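Local coordinates for protein 3-dehydroquinate dehydratase (Clostridium difficile, PDB 3JS3) that catalyses the cis-dehydration of 3-dehydroquinate to 3-dehydroshikimate through an imine with an active-site lysine, the third step of the chorismate pathway, at residues L46-W51 against D78-F83. Numbering follows the deposited sequence.
Sequences LDIIEW and DIPLLF. With DHS (3-amino-4,5-dihydroxy-cyclohex-1-enecarboxylate), chain E.
Glu50 and Leu82 run abreast into the barrel, with Leu82 CD2 3.9 Å from Glu50 CG. The Glu50 chain leaves the backbone with CG anti to N (chi1 175°) and stays extended beyond it, which carries the carboxylate past the leucine to the ligand. There each oxygen accepts one ligand hydroxyl: Glu50 OE1 takes DHS O3 at 2.6 Å, and Glu50 OE2 takes DHS O2 at 2.5 Å. Thr84 OG1 also hydrogen-bonds to Glu50 OE2, helping to fix the rotation of the group. On the outer face, Trp51 and Phe83 extend as neighbours; the Phe83 edge is directed at the Trp51 six-membered ring in an offset edge-to-face pair, planes at 68°, with Phe83 CE2 3.7 Å from Trp51 CE3. Leu81 CD1 reaches Ile49 CG2 at 4.0 Å on the same face, and Ile79 CG2 lies against the end of Ile49. Helix 62-76 packs on Ile49 and Trp51, while helix 98-110 meets Phe83. Between the two faces, backbone hydrogen bonds of 2.7 to 3.0 Å join the parallel strands: Ile49 N to Pro80 O, Leu82 N to Ile49 O and Trp51 N to Leu82 O. These are the two neighbouring parallel strands of a beta-alpha-beta unit, linked through helix 62-76, in the TIM barrel, with Ile49, Trp51, Leu81 and Phe83 meeting the outer helices and Glu50 turned inward to the 3-dehydroquinate site of a type I dehydroquinase.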
ATOM      1  N   LEU A  46       6.390  18.462  -4.338  1.00 19.10           N
ATOM      2  CA  LEU A  46       6.922  17.875  -3.117  1.00 18.65           C
ATOM      3  C   LEU A  46       6.687  18.840  -1.979  1.00 17.49           C
ATOM      4  O   LEU A  46       6.332  19.995  -2.201  1.00 14.00           O
ATOM      5  CB  LEU A  46       8.424  17.581  -3.280  1.00 19.21           C
ATOM      6  CG  LEU A  46       9.298  18.790  -3.617  1.00 21.62           C
ATOM      7  CD1 LEU A  46       9.472  19.679  -2.360  1.00 18.27           C
ATOM      8  CD2 LEU A  46      10.664  18.344  -4.178  1.00 18.50           C
ATOM      9  N   ASP A  47       6.911  18.375  -0.759  1.00 16.47           N
ATOM     10  CA  ASP A  47       6.672  19.199   0.407  1.00 17.23           C
ATOM     11  C   ASP A  47       7.926  19.717   1.130  1.00 17.64           C
ATOM     12  O   ASP A  47       7.994  20.893   1.498  1.00 17.76           O
ATOM     13  CB  ASP A  47       5.822  18.408   1.359  1.00 18.39           C
ATOM     14  CG  ASP A  47       4.471  18.054   0.762  1.00 20.29           C
ATOM     15  OD1 ASP A  47       3.730  18.984   0.428  1.00 20.02           O
ATOM     16  OD2 ASP A  47       4.142  16.847   0.665  1.00 17.98           O
ATOM     17  N   ILE A  48       8.917  18.857   1.307  1.00 17.49           N
ATOM     18  CA  ILE A  48      10.119  19.205   2.032  1.00 17.95           C
ATOM     19  C   ILE A  48      11.312  18.650   1.290  1.00 18.24           C
ATOM     20  O   ILE A  48      11.204  17.647   0.601  1.00 20.19           O
ATOM     21  CB  ILE A  48      10.087  18.534   3.444  1.00 18.86           C
ATOM     22  CG1 ILE A  48       8.797  18.872   4.198  1.00 20.87           C
ATOM     23  CG2 ILE A  48      11.302  18.922   4.301  1.00 19.08           C
ATOM     24  CD1 ILE A  48       8.618  18.052   5.514  1.00 21.15           C
ATOM     25  N   ILE A  49      12.460  19.284   1.434  1.00 18.91           N
ATOM     26  CA  ILE A  49      13.701  18.781   0.828  1.00 19.19           C
ATOM     27  C   ILE A  49      14.636  18.467   1.980  1.00 19.79           C
ATOM     28  O   ILE A  49      14.712  19.240   2.939  1.00 18.54           O
ATOM     29  CB  ILE A  49      14.373  19.826  -0.088  1.00 19.35           C
ATOM     30  CG1 ILE A  49      13.583  19.996  -1.379  1.00 21.03           C
ATOM     31  CG2 ILE A  49      15.802  19.416  -0.454  1.00 18.44           C
ATOM     32  CD1 ILE A  49      14.098  21.150  -2.261  1.00 21.23           C
ATOM     33  N   GLU A  50      15.296  17.308   1.914  1.00 20.38           N
ATOM     34  CA  GLU A  50      16.283  16.904   2.916  1.00 20.67           C
ATOM     35  C   GLU A  50      17.671  16.979   2.317  1.00 22.35           C
ATOM     36  O   GLU A  50      17.931  16.381   1.263  1.00 23.31           O
ATOM     37  CB  GLU A  50      16.081  15.452   3.380  1.00 20.53           C
ATOM     38  CG  GLU A  50      17.192  14.941   4.357  1.00 19.74           C
ATOM     39  CD  GLU A  50      17.027  13.450   4.807  1.00 21.42           C
ATOM     40  OE1 GLU A  50      16.741  12.577   3.978  1.00 23.51           O
ATOM     41  OE2 GLU A  50      17.266  13.147   5.979  1.00 19.41           O
ATOM     42  N   TRP A  51      18.570  17.711   2.959  1.00 22.06           N
ATOM     43  CA  TRP A  51      19.936  17.710   2.485  1.00 22.17           C
ATOM     44  C   TRP A  51      20.719  16.662   3.280  1.00 22.72           C
ATOM     45  O   TRP A  51      20.987  16.817   4.479  1.00 22.95           O
ATOM     46  CB  TRP A  51      20.569  19.105   2.515  1.00 23.18           C
ATOM     47  CG  TRP A  51      21.990  19.108   2.045  1.00 22.30           C
ATOM     48  CD1 TRP A  51      22.544  18.265   1.147  1.00 21.39           C
ATOM     49  CD2 TRP A  51      23.012  20.054   2.387  1.00 23.14           C
ATOM     50  NE1 TRP A  51      23.860  18.573   0.954  1.00 20.30           N
ATOM     51  CE2 TRP A  51      24.171  19.679   1.690  1.00 22.53           C
ATOM     52  CE3 TRP A  51      23.059  21.170   3.224  1.00 22.41           C
ATOM     53  CZ2 TRP A  51      25.374  20.373   1.807  1.00 25.39           C
ATOM     54  CZ3 TRP A  51      24.259  21.865   3.350  1.00 21.23           C
ATOM     55  CH2 TRP A  51      25.401  21.458   2.646  1.00 23.33           C
ATOM     56  N   ASP A  78      11.596  29.279  -0.361  1.00 27.20           N
ATOM     57  CA  ASP A  78      10.642  28.934   0.718  1.00 26.31           C
ATOM     58  C   ASP A  78      10.115  27.490   0.712  1.00 23.69           C
ATOM     59  O   ASP A  78       8.944  27.253   0.951  1.00 25.82           O
ATOM     60  CB  ASP A  78       9.484  29.956   0.825  1.00 26.39           C
ATOM     61  CG  ASP A  78       9.888  31.260   1.576  1.00 30.76           C
ATOM     62  OD1 ASP A  78       9.448  32.360   1.156  1.00 37.10           O
ATOM     63  OD2 ASP A  78      10.638  31.199   2.579  1.00 33.60           O
ATOM     64  N   ILE A  79      10.990  26.539   0.427  1.00 20.89           N
ATOM     65  CA  ILE A  79      10.646  25.128   0.525  1.00 17.37           C
ATOM     66  C   ILE A  79      11.299  24.648   1.832  1.00 16.28           C
ATOM     67  O   ILE A  79      12.497  24.895   2.067  1.00 14.84           O
ATOM     68  CB  ILE A  79      11.110  24.366  -0.706  1.00 16.12           C
ATOM     69  CG1 ILE A  79      10.235  24.779  -1.913  1.00 16.46           C
ATOM     70  CG2 ILE A  79      11.020  22.887  -0.481  1.00 15.22           C
ATOM     71  CD1 ILE A  79      10.685  24.206  -3.231  1.00 11.92           C
ATOM     72  N   PRO A  80      10.509  24.025   2.724  1.00 15.96           N
ATOM     73  CA  PRO A  80      11.061  23.562   3.994  1.00 15.90           C
ATOM     74  C   PRO A  80      12.299  22.747   3.753  1.00 16.12           C
ATOM     75  O   PRO A  80      12.315  21.947   2.844  1.00 17.26           O
ATOM     76  CB  PRO A  80       9.939  22.706   4.556  1.00 14.82           C
ATOM     77  CG  PRO A  80       8.723  23.339   4.064  1.00 15.57           C
ATOM     78  CD  PRO A  80       9.042  23.880   2.696  1.00 17.33           C
ATOM     79  N   LEU A  81      13.339  22.957   4.536  1.00 16.86           N
ATOM     80  CA  LEU A  81      14.571  22.223   4.342  1.00 16.54           C
ATOM     81  C   LEU A  81      15.040  21.515   5.600  1.00 17.98           C
ATOM     82  O   LEU A  81      15.312  22.159   6.636  1.00 18.39           O
ATOM     83  CB  LEU A  81      15.649  23.165   3.879  1.00 16.67           C
ATOM     84  CG  LEU A  81      17.077  22.667   3.660  1.00 17.60           C
ATOM     85  CD1 LEU A  81      17.168  21.648   2.528  1.00 17.27           C
ATOM     86  CD2 LEU A  81      17.939  23.882   3.389  1.00 18.01           C
ATOM     87  N   LEU A  82      15.143  20.193   5.499  1.00 16.00           N
ATOM     88  CA  LEU A  82      15.647  19.356   6.582  1.00 17.31           C
ATOM     89  C   LEU A  82      17.160  19.157   6.375  1.00 17.36           C
ATOM     90  O   LEU A  82      17.592  18.800   5.278  1.00 18.89           O
ATOM     91  CB  LEU A  82      14.986  17.976   6.515  1.00 17.36           C
ATOM     92  CG  LEU A  82      15.512  16.882   7.470  1.00 21.19           C
ATOM     93  CD1 LEU A  82      15.488  17.351   8.941  1.00 14.82           C
ATOM     94  CD2 LEU A  82      14.702  15.561   7.317  1.00 22.14           C
ATOM     95  N   PHE A  83      17.954  19.333   7.422  1.00 16.56           N
ATOM     96  CA  PHE A  83      19.411  19.112   7.341  1.00 15.72           C
ATOM     97  C   PHE A  83      19.703  17.830   8.119  1.00 15.40           C
ATOM     98  O   PHE A  83      19.325  17.715   9.287  1.00 13.25           O
ATOM     99  CB  PHE A  83      20.118  20.301   7.980  1.00 16.67           C
ATOM    100  CG  PHE A  83      21.610  20.205   7.976  1.00 18.59           C
ATOM    101  CD1 PHE A  83      22.299  19.897   9.124  1.00 18.79           C
ATOM    102  CD2 PHE A  83      22.327  20.481   6.836  1.00 21.08           C
ATOM    103  CE1 PHE A  83      23.655  19.831   9.116  1.00 20.26           C
ATOM    104  CE2 PHE A  83      23.676  20.421   6.841  1.00 18.40           C
ATOM    105  CZ  PHE A  83      24.341  20.078   7.974  1.00 18.62           C
TER
HETATM  106  C1  DHS E 301      14.953   7.632   5.015  1.00 37.66           C
HETATM  107  C3  DHS E 301      15.468   9.178   6.926  1.00 41.12           C
HETATM  108  C4  DHS E 301      16.250  10.068   5.941  1.00 39.78           C
HETATM  109  C5  DHS E 301      16.827   9.280   4.776  1.00 38.41           C
HETATM  110  C6  DHS E 301      15.714   8.513   4.078  1.00 39.06           C
HETATM  111  C7  DHS E 301      14.233   6.502   4.412  1.00 39.05           C
HETATM  112  C2  DHS E 301      14.891   7.906   6.325  1.00 38.16           C
HETATM  113  O2  DHS E 301      17.299  10.694   6.673  1.00 39.45           O
HETATM  114  O3  DHS E 301      17.404  10.102   3.753  1.00 35.08           O
HETATM  115  O4  DHS E 301      14.028   5.433   5.048  1.00 43.46           O
HETATM  116  O5  DHS E 301      13.850   6.626   3.227  1.00 35.68           O